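Local coordinates for SusD homolog (PDB 3FDH), which probably binds glycans at the outer membrane as a SusD/RagB-family lipoprotein, helping to deliver them to a partner transporter, at residues I29-S38 with F240-F251; V53-V64 with A305-T314. All coordinates share one frame; numbering follows the deposited sequence.

Contact 1: I29-S38 with F240-F251; sequences ITSTAFSNAS and FDIYDSNNINPF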
# COMPACT_ATOMS: atom_id res chain seq x y z
N ILE A 29 14.70 3.59 -5.63
CA ILE A 29 13.66 2.63 -5.97
C ILE A 29 13.60 1.54 -4.90
O ILE A 29 12.52 1.12 -4.41
CB ILE A 29 13.89 2.03 -7.34
CG1 ILE A 29 13.77 3.12 -8.42
CG2 ILE A 29 12.92 0.88 -7.65
CD1 ILE A 29 14.19 2.63 -9.81
N THR A 30 14.78 1.09 -4.51
CA THR A 30 14.91 0.02 -3.52
C THR A 30 14.30 0.46 -2.19
O THR A 30 13.49 -0.24 -1.57
CB THR A 30 16.36 -0.34 -3.29
OG1 THR A 30 16.93 -0.86 -4.50
CG2 THR A 30 16.47 -1.38 -2.20
N SER A 31 14.71 1.63 -1.78
CA SER A 31 14.23 2.17 -0.50
C SER A 31 12.74 2.50 -0.51
O SER A 31 12.05 2.27 0.51
CB SER A 31 15.07 3.38 -0.05
OG SER A 31 14.85 4.51 -0.86
N THR A 32 12.25 2.99 -1.64
CA THR A 32 10.83 3.34 -1.76
C THR A 32 9.95 2.09 -1.65
O THR A 32 8.91 2.10 -0.99
CB THR A 32 10.52 4.17 -3.02
OG1 THR A 32 11.28 5.39 -2.94
CG2 THR A 32 9.05 4.51 -3.08
N ALA A 33 10.40 1.01 -2.26
CA ALA A 33 9.63 -0.25 -2.22
C ALA A 33 9.78 -0.93 -0.88
O ALA A 33 8.83 -1.10 -0.12
CB ALA A 33 10.09 -1.16 -3.34
N PHE A 34 11.01 -1.28 -0.58
CA PHE A 34 11.32 -2.08 0.60
C PHE A 34 11.02 -1.43 1.97
O PHE A 34 10.44 -2.08 2.85
CB PHE A 34 12.77 -2.55 0.58
CG PHE A 34 13.07 -3.55 1.64
CD1 PHE A 34 12.85 -4.90 1.41
CD2 PHE A 34 13.54 -3.16 2.87
CE1 PHE A 34 13.10 -5.86 2.41
CE2 PHE A 34 13.79 -4.10 3.88
CZ PHE A 34 13.57 -5.46 3.63
N SER A 35 11.45 -0.19 2.14
CA SER A 35 11.35 0.49 3.43
C SER A 35 10.21 1.47 3.61
O SER A 35 9.69 1.65 4.71
CB SER A 35 12.65 1.24 3.69
OG SER A 35 13.77 0.37 3.74
N ASN A 36 9.86 2.15 2.53
CA ASN A 36 8.89 3.21 2.57
C ASN A 36 7.46 2.80 2.37
O ASN A 36 6.63 3.04 3.25
CB ASN A 36 9.28 4.29 1.56
CG ASN A 36 10.65 4.85 1.85
OD1 ASN A 36 11.29 4.48 2.86
ND2 ASN A 36 11.14 5.72 0.98
N ALA A 37 7.16 2.27 1.20
CA ALA A 37 5.81 1.75 0.87
C ALA A 37 5.45 0.44 1.62
O ALA A 37 4.34 0.28 2.13
CB ALA A 37 5.66 1.50 -0.64
N SER A 38 6.40 -0.47 1.74
CA SER A 38 6.02 -1.78 2.24
C SER A 38 6.76 -2.23 3.49
O SER A 38 6.77 -3.41 3.80
CB SER A 38 6.16 -2.80 1.13
OG SER A 38 5.68 -4.08 1.54
N PHE A 240 8.43 -4.14 -7.80
CA PHE A 240 9.83 -4.26 -7.42
C PHE A 240 9.94 -5.74 -7.20
O PHE A 240 9.49 -6.25 -6.15
CB PHE A 240 10.09 -3.48 -6.14
CG PHE A 240 11.51 -3.51 -5.69
CD1 PHE A 240 12.48 -2.78 -6.34
CD2 PHE A 240 11.87 -4.23 -4.55
CE1 PHE A 240 13.79 -2.79 -5.92
CE2 PHE A 240 13.19 -4.24 -4.12
CZ PHE A 240 14.16 -3.53 -4.83
N ASP A 241 10.52 -6.42 -8.19
CA ASP A 241 10.51 -7.85 -8.23
C ASP A 241 11.92 -8.41 -8.33
O ASP A 241 12.21 -9.16 -9.23
CB ASP A 241 9.68 -8.22 -9.46
CG ASP A 241 9.19 -9.67 -9.46
OD1 ASP A 241 9.32 -10.41 -8.45
OD2 ASP A 241 8.62 -10.07 -10.49
N ILE A 242 12.78 -8.02 -7.40
CA ILE A 242 14.17 -8.47 -7.45
C ILE A 242 14.52 -9.31 -6.23
O ILE A 242 15.68 -9.60 -5.96
CB ILE A 242 15.18 -7.26 -7.60
CG1 ILE A 242 15.29 -6.45 -6.30
CG2 ILE A 242 14.76 -6.38 -8.78
CD1 ILE A 242 16.33 -5.31 -6.34
N TYR A 243 13.50 -9.75 -5.52
CA TYR A 243 13.74 -10.57 -4.32
C TYR A 243 14.27 -11.96 -4.65
O TYR A 243 13.94 -12.54 -5.70
CB TYR A 243 12.50 -10.66 -3.42
CG TYR A 243 12.02 -9.31 -2.98
CD1 TYR A 243 12.90 -8.41 -2.39
CD2 TYR A 243 10.69 -8.94 -3.13
CE1 TYR A 243 12.46 -7.15 -1.99
CE2 TYR A 243 10.24 -7.70 -2.73
CZ TYR A 243 11.13 -6.80 -2.16
OH TYR A 243 10.69 -5.57 -1.74
N ASP A 244 15.11 -12.45 -3.75
CA ASP A 244 15.65 -13.82 -3.82
C ASP A 244 15.90 -14.44 -2.45
O ASP A 244 15.57 -13.87 -1.40
CB ASP A 244 16.93 -13.90 -4.67
CG ASP A 244 18.04 -12.95 -4.21
OD1 ASP A 244 18.29 -12.79 -3.00
OD2 ASP A 244 18.70 -12.36 -5.10
N SER A 245 16.52 -15.62 -2.52
CA SER A 245 16.84 -16.45 -1.36
C SER A 245 17.53 -15.61 -0.34
O SER A 245 17.40 -15.83 0.86
CB SER A 245 17.85 -17.57 -1.71
OG SER A 245 17.51 -18.29 -2.90
N ASN A 246 18.24 -14.61 -0.83
CA ASN A 246 19.09 -13.80 0.02
C ASN A 246 18.70 -12.34 0.11
O ASN A 246 19.25 -11.57 0.89
CB ASN A 246 20.55 -13.94 -0.45
CG ASN A 246 21.05 -15.39 -0.36
OD1 ASN A 246 21.47 -15.98 -1.36
ND2 ASN A 246 20.93 -15.99 0.83
N ASN A 247 17.71 -11.96 -0.68
CA ASN A 247 17.22 -10.59 -0.66
C ASN A 247 15.71 -10.65 -0.55
O ASN A 247 15.03 -10.83 -1.54
CB ASN A 247 17.61 -9.91 -1.95
CG ASN A 247 17.45 -8.44 -1.87
OD1 ASN A 247 17.51 -7.88 -0.77
ND2 ASN A 247 17.28 -7.77 -3.02
N ILE A 248 15.21 -10.48 0.67
CA ILE A 248 13.81 -10.80 0.94
C ILE A 248 12.75 -9.71 0.89
O ILE A 248 13.02 -8.52 1.02
CB ILE A 248 13.71 -11.55 2.28
CG1 ILE A 248 13.88 -10.60 3.46
CG2 ILE A 248 14.73 -12.70 2.31
CD1 ILE A 248 14.08 -11.32 4.83
N ASN A 249 11.54 -10.19 0.68
CA ASN A 249 10.31 -9.38 0.66
C ASN A 249 10.13 -8.81 2.07
O ASN A 249 10.34 -9.51 3.06
CB ASN A 249 9.13 -10.27 0.22
CG ASN A 249 7.78 -9.66 0.49
OD1 ASN A 249 7.42 -9.44 1.64
ND2 ASN A 249 7.00 -9.43 -0.57
N PRO A 250 9.72 -7.53 2.17
CA PRO A 250 9.68 -6.84 3.45
C PRO A 250 8.59 -7.23 4.44
O PRO A 250 8.78 -7.10 5.65
CB PRO A 250 9.56 -5.38 3.04
CG PRO A 250 8.84 -5.42 1.73
CD PRO A 250 9.45 -6.62 1.04
N PHE A 251 7.46 -7.68 3.89
CA PHE A 251 6.33 -8.20 4.65
C PHE A 251 6.80 -9.55 5.25
O PHE A 251 6.69 -9.82 6.46
CB PHE A 251 5.11 -8.35 3.74
CG PHE A 251 3.87 -8.83 4.46
CD1 PHE A 251 3.08 -7.94 5.15
CD2 PHE A 251 3.51 -10.15 4.45
CE1 PHE A 251 1.95 -8.36 5.83
CE2 PHE A 251 2.41 -10.58 5.14
CZ PHE A 251 1.61 -9.68 5.82

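Contact 2: V53-V64 with A305-T314; sequences VGVDNQLYYAEV and APNGSPDQST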
# COMPACT_ATOMS: atom_id res chain seq x y z
N VAL A 53 -3.42 -9.31 12.39
CA VAL A 53 -3.50 -8.97 13.81
C VAL A 53 -2.11 -8.91 14.39
O VAL A 53 -1.28 -9.79 14.21
CB VAL A 53 -4.37 -9.98 14.60
CG1 VAL A 53 -4.51 -9.56 16.06
CG2 VAL A 53 -5.77 -10.09 13.97
N GLY A 54 -1.80 -7.80 15.05
CA GLY A 54 -0.52 -7.68 15.74
C GLY A 54 -0.62 -8.50 17.02
O GLY A 54 -1.48 -8.24 17.86
N VAL A 55 0.28 -9.46 17.17
CA VAL A 55 0.20 -10.46 18.27
C VAL A 55 1.40 -10.43 19.24
O VAL A 55 1.38 -11.03 20.31
CB VAL A 55 -0.05 -11.92 17.71
CG1 VAL A 55 -1.46 -12.05 17.03
CG2 VAL A 55 1.10 -12.38 16.76
N ASP A 56 2.45 -9.73 18.85
CA ASP A 56 3.63 -9.62 19.70
C ASP A 56 4.33 -8.27 19.65
O ASP A 56 4.36 -7.59 18.63
CB ASP A 56 4.64 -10.73 19.35
CG ASP A 56 5.74 -10.85 20.39
OD1 ASP A 56 5.43 -11.15 21.55
OD2 ASP A 56 6.91 -10.63 20.04
N ASN A 57 4.87 -7.90 20.81
CA ASN A 57 5.71 -6.74 20.97
C ASN A 57 5.06 -5.46 20.45
O ASN A 57 3.89 -5.21 20.69
CB ASN A 57 7.04 -7.01 20.26
CG ASN A 57 8.23 -6.23 20.85
OD1 ASN A 57 8.10 -5.12 21.35
ND2 ASN A 57 9.41 -6.82 20.76
N GLN A 58 5.83 -4.66 19.74
CA GLN A 58 5.29 -3.38 19.27
C GLN A 58 3.96 -3.47 18.54
O GLN A 58 3.04 -2.68 18.80
CB GLN A 58 6.29 -2.59 18.43
CG GLN A 58 7.37 -1.99 19.30
CD GLN A 58 8.38 -1.14 18.52
OE1 GLN A 58 9.53 -1.57 18.35
NE2 GLN A 58 7.95 0.06 18.03
N LEU A 59 3.85 -4.40 17.62
CA LEU A 59 2.63 -4.55 16.82
C LEU A 59 1.45 -5.01 17.71
O LEU A 59 0.29 -4.75 17.40
CB LEU A 59 2.85 -5.48 15.62
CG LEU A 59 1.87 -5.30 14.45
CD1 LEU A 59 1.94 -3.87 13.89
CD2 LEU A 59 2.18 -6.33 13.38
N TYR A 60 1.78 -5.66 18.82
CA TYR A 60 0.74 -6.09 19.77
C TYR A 60 0.13 -4.85 20.40
O TYR A 60 -1.11 -4.71 20.48
CB TYR A 60 1.27 -7.03 20.87
CG TYR A 60 0.30 -7.15 22.02
CD1 TYR A 60 -0.79 -8.00 21.95
CD2 TYR A 60 0.44 -6.37 23.15
CE1 TYR A 60 -1.71 -8.09 22.99
CE2 TYR A 60 -0.47 -6.46 24.20
CZ TYR A 60 -1.55 -7.29 24.09
OH TYR A 60 -2.46 -7.37 25.10
N TYR A 61 1.02 -3.93 20.76
CA TYR A 61 0.61 -2.66 21.43
C TYR A 61 -0.13 -1.72 20.47
O TYR A 61 -1.00 -0.92 20.85
CB TYR A 61 1.78 -1.99 22.18
CG TYR A 61 2.16 -2.88 23.37
CD1 TYR A 61 1.29 -3.02 24.45
CD2 TYR A 61 3.31 -3.63 23.37
CE1 TYR A 61 1.58 -3.88 25.52
CE2 TYR A 61 3.62 -4.49 24.42
CZ TYR A 61 2.74 -4.62 25.48
OH TYR A 61 3.07 -5.48 26.52
N ALA A 62 0.18 -1.88 19.20
CA ALA A 62 -0.53 -1.15 18.14
C ALA A 62 -1.94 -1.76 18.02
O ALA A 62 -2.95 -1.07 17.94
CB ALA A 62 0.22 -1.22 16.78
N GLU A 63 -1.99 -3.08 18.04
CA GLU A 63 -3.25 -3.78 17.91
C GLU A 63 -4.27 -3.43 19.01
O GLU A 63 -5.47 -3.27 18.75
CB GLU A 63 -2.97 -5.30 17.92
CG GLU A 63 -4.22 -6.18 17.61
CD GLU A 63 -4.76 -6.01 16.18
OE1 GLU A 63 -3.94 -5.93 15.22
OE2 GLU A 63 -6.00 -6.04 16.03
N VAL A 64 -3.78 -3.31 20.23
CA VAL A 64 -4.65 -3.07 21.39
C VAL A 64 -4.74 -1.60 21.66
O VAL A 64 -5.34 -1.14 22.59
CB VAL A 64 -4.24 -3.88 22.63
CG1 VAL A 64 -4.40 -5.39 22.35
CG2 VAL A 64 -2.81 -3.46 23.17
N ALA A 305 -6.56 -14.94 15.29
CA ALA A 305 -6.40 -13.93 16.32
C ALA A 305 -7.61 -12.96 16.34
O ALA A 305 -8.07 -12.50 15.27
CB ALA A 305 -5.07 -13.16 16.13
N PRO A 306 -8.13 -12.67 17.54
CA PRO A 306 -9.23 -11.74 17.63
C PRO A 306 -8.74 -10.32 17.46
O PRO A 306 -7.84 -9.84 18.17
CB PRO A 306 -9.76 -11.94 19.04
CG PRO A 306 -8.58 -12.38 19.81
CD PRO A 306 -7.76 -13.20 18.87
N ASN A 307 -9.36 -9.63 16.52
CA ASN A 307 -8.94 -8.25 16.23
C ASN A 307 -9.09 -7.38 17.43
O ASN A 307 -10.14 -7.35 18.07
CB ASN A 307 -9.75 -7.66 15.07
CG ASN A 307 -9.73 -8.55 13.87
OD1 ASN A 307 -10.59 -9.45 13.75
ND2 ASN A 307 -8.69 -8.41 13.02
N GLY A 308 -8.01 -6.70 17.77
CA GLY A 308 -8.01 -5.79 18.91
C GLY A 308 -7.89 -6.39 20.30
O GLY A 308 -7.84 -5.64 21.28
N SER A 309 -7.84 -7.71 20.42
CA SER A 309 -7.78 -8.36 21.73
C SER A 309 -7.04 -9.71 21.80
O SER A 309 -7.40 -10.57 22.59
CB SER A 309 -9.22 -8.53 22.28
OG SER A 309 -9.92 -9.54 21.56
N PRO A 310 -5.97 -9.91 20.98
CA PRO A 310 -5.28 -11.17 21.20
C PRO A 310 -4.47 -11.25 22.47
O PRO A 310 -4.14 -10.25 23.10
CB PRO A 310 -4.25 -11.20 20.06
CG PRO A 310 -3.88 -9.76 19.94
CD PRO A 310 -5.19 -9.00 20.15
N ASP A 311 -4.16 -12.46 22.84
CA ASP A 311 -3.16 -12.72 23.87
C ASP A 311 -1.83 -12.49 23.16
O ASP A 311 -1.69 -12.77 21.97
CB ASP A 311 -3.23 -14.16 24.36
CG ASP A 311 -4.48 -14.45 25.17
OD1 ASP A 311 -5.03 -13.51 25.79
OD2 ASP A 311 -4.85 -15.65 25.21
N GLN A 312 -0.85 -11.95 23.88
CA GLN A 312 0.43 -11.65 23.28
C GLN A 312 1.28 -12.93 23.18
O GLN A 312 1.58 -13.59 24.18
CB GLN A 312 1.11 -10.55 24.09
CG GLN A 312 2.28 -9.98 23.36
CD GLN A 312 2.95 -8.88 24.13
OE1 GLN A 312 3.92 -8.28 23.65
NE2 GLN A 312 2.45 -8.60 25.34
N SER A 313 1.62 -13.30 21.96
CA SER A 313 2.31 -14.55 21.71
C SER A 313 2.71 -14.67 20.25
O SER A 313 1.97 -14.24 19.35
CB SER A 313 1.35 -15.70 22.05
OG SER A 313 1.88 -16.98 21.71
N THR A 314 3.86 -15.27 20.01
CA THR A 314 4.35 -15.43 18.65
C THR A 314 4.11 -16.85 18.17
O THR A 314 4.45 -17.21 17.05
CB THR A 314 5.85 -15.11 18.50
OG1 THR A 314 6.61 -15.96 19.39
CG2 THR A 314 6.14 -13.62 18.82
O HOH W 1 -5.36 -8.35 24.42
O HOH W 2 -6.46 -6.74 13.25

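Contact 1: I29-S38 with F240-F251
Phe240 and Pro250 meet one side of helix 21-37 in the largely helical SusD-like fold, packing the end of strand 238-240, the loop that follows and the start of helix 250-258 against it. Ala33 points at Phe240, its CB 3.6 Å from Phe240 CG. Further along the same ring, Ile29 CG2 comes within 3.9 Å of Phe240 CD1, and Thr30 covers the far end, while its OG1 is held by Ala26 O in its own helix. One turn beyond Thr30, Phe34 lies alongside Pro250, the two side chains pointing opposite ways. With CG anti to the backbone N (chi1 -170°), the Phe34 ring reaches the loop, where Pro250 CB makes a CH-pi contact over one face, 3.9 Å from the centroid. Tyr243 OH approaches the edge of that ring, but its hydrogen bond goes to Thr330 of strand 330-331. The second shell probably helps to position Pro250: Asn249 N-caps helix 250-258, with OD1 accepting a weak bond from Phe251 N and a further bond from Tyr252 N, while ND2 reaches Ala328 O and Ala427 O. No hydrogen bond joins the two segments; at the Phe34 edge, Ile248 O lies in the ring plane, 3.0 Å from Phe34 CE1.

Contact 2: V53-V64 with A305-T314
An extended Gln312 lies over Tyr60, both side chains leaving their backbones with CG anti to N; Glu63 starts the same way but bends at chi2 (66°), turning its carboxylate toward Gly308. The Gln312 amide stacks on the phenol ring with their planes 6° apart, and Gln312 CB makes a CH-pi contact over the ring centre. Gln312 OE1 accepts from Asn57 N at 3.0 Å, while NE2 gives a weak bond to Tyr61 OH, whose ring stands perpendicular to the amide. Alongside, Ser313 N donates to Val55 O at 2.8 Å. Pro310 O meets the Tyr60 ring at its edge, 3.3 Å from Tyr60 CE1, and a water links this carbonyl to Tyr60 OH. On the strand side, Val53 CB packs 3.6 Å from Ala305 CB, and Val53 CG1 also touches Pro310.

In the type II turn from Pro306 to Ser309, Gly308 N binds the anti lone pair of Glu63 OE2 at 2.7 Å. A second water joins OE2 to Asn307 ND2, which also bonds Ser264 OG, while Asn307 OD1 accepts from Ser266 N. Glu63 OE1 takes Gly54 N from above the carboxylate plane, at 2.8 Å, as well as Ser47 OG. One buried carboxylate thus ties a helix, a strand end and a distant turn together, and this many donors would probably stabilise its negative charge.

Contact 1 and contact 2 illustrate two ways in which distant parts of one chain are joined: almost wholly apolar packing in 29-38 with 240-251, and a polar network beside an apolar strip in 53-64 with 305-314. Their centres are about 25 Å apart and their nearest atoms about 8 Å, with no direct touch. Contact 1 lies deeper, its centre about 13 Å from the chain centre against about 21 Å for that of contact 2. Their segments alternate along the sequence, and helix 40-48 connects them spatially: Phe251 touches Asn42 and Ser46, while neighbouring Ser47 bonds Glu63. Neither contact can be tied to a glycan site here.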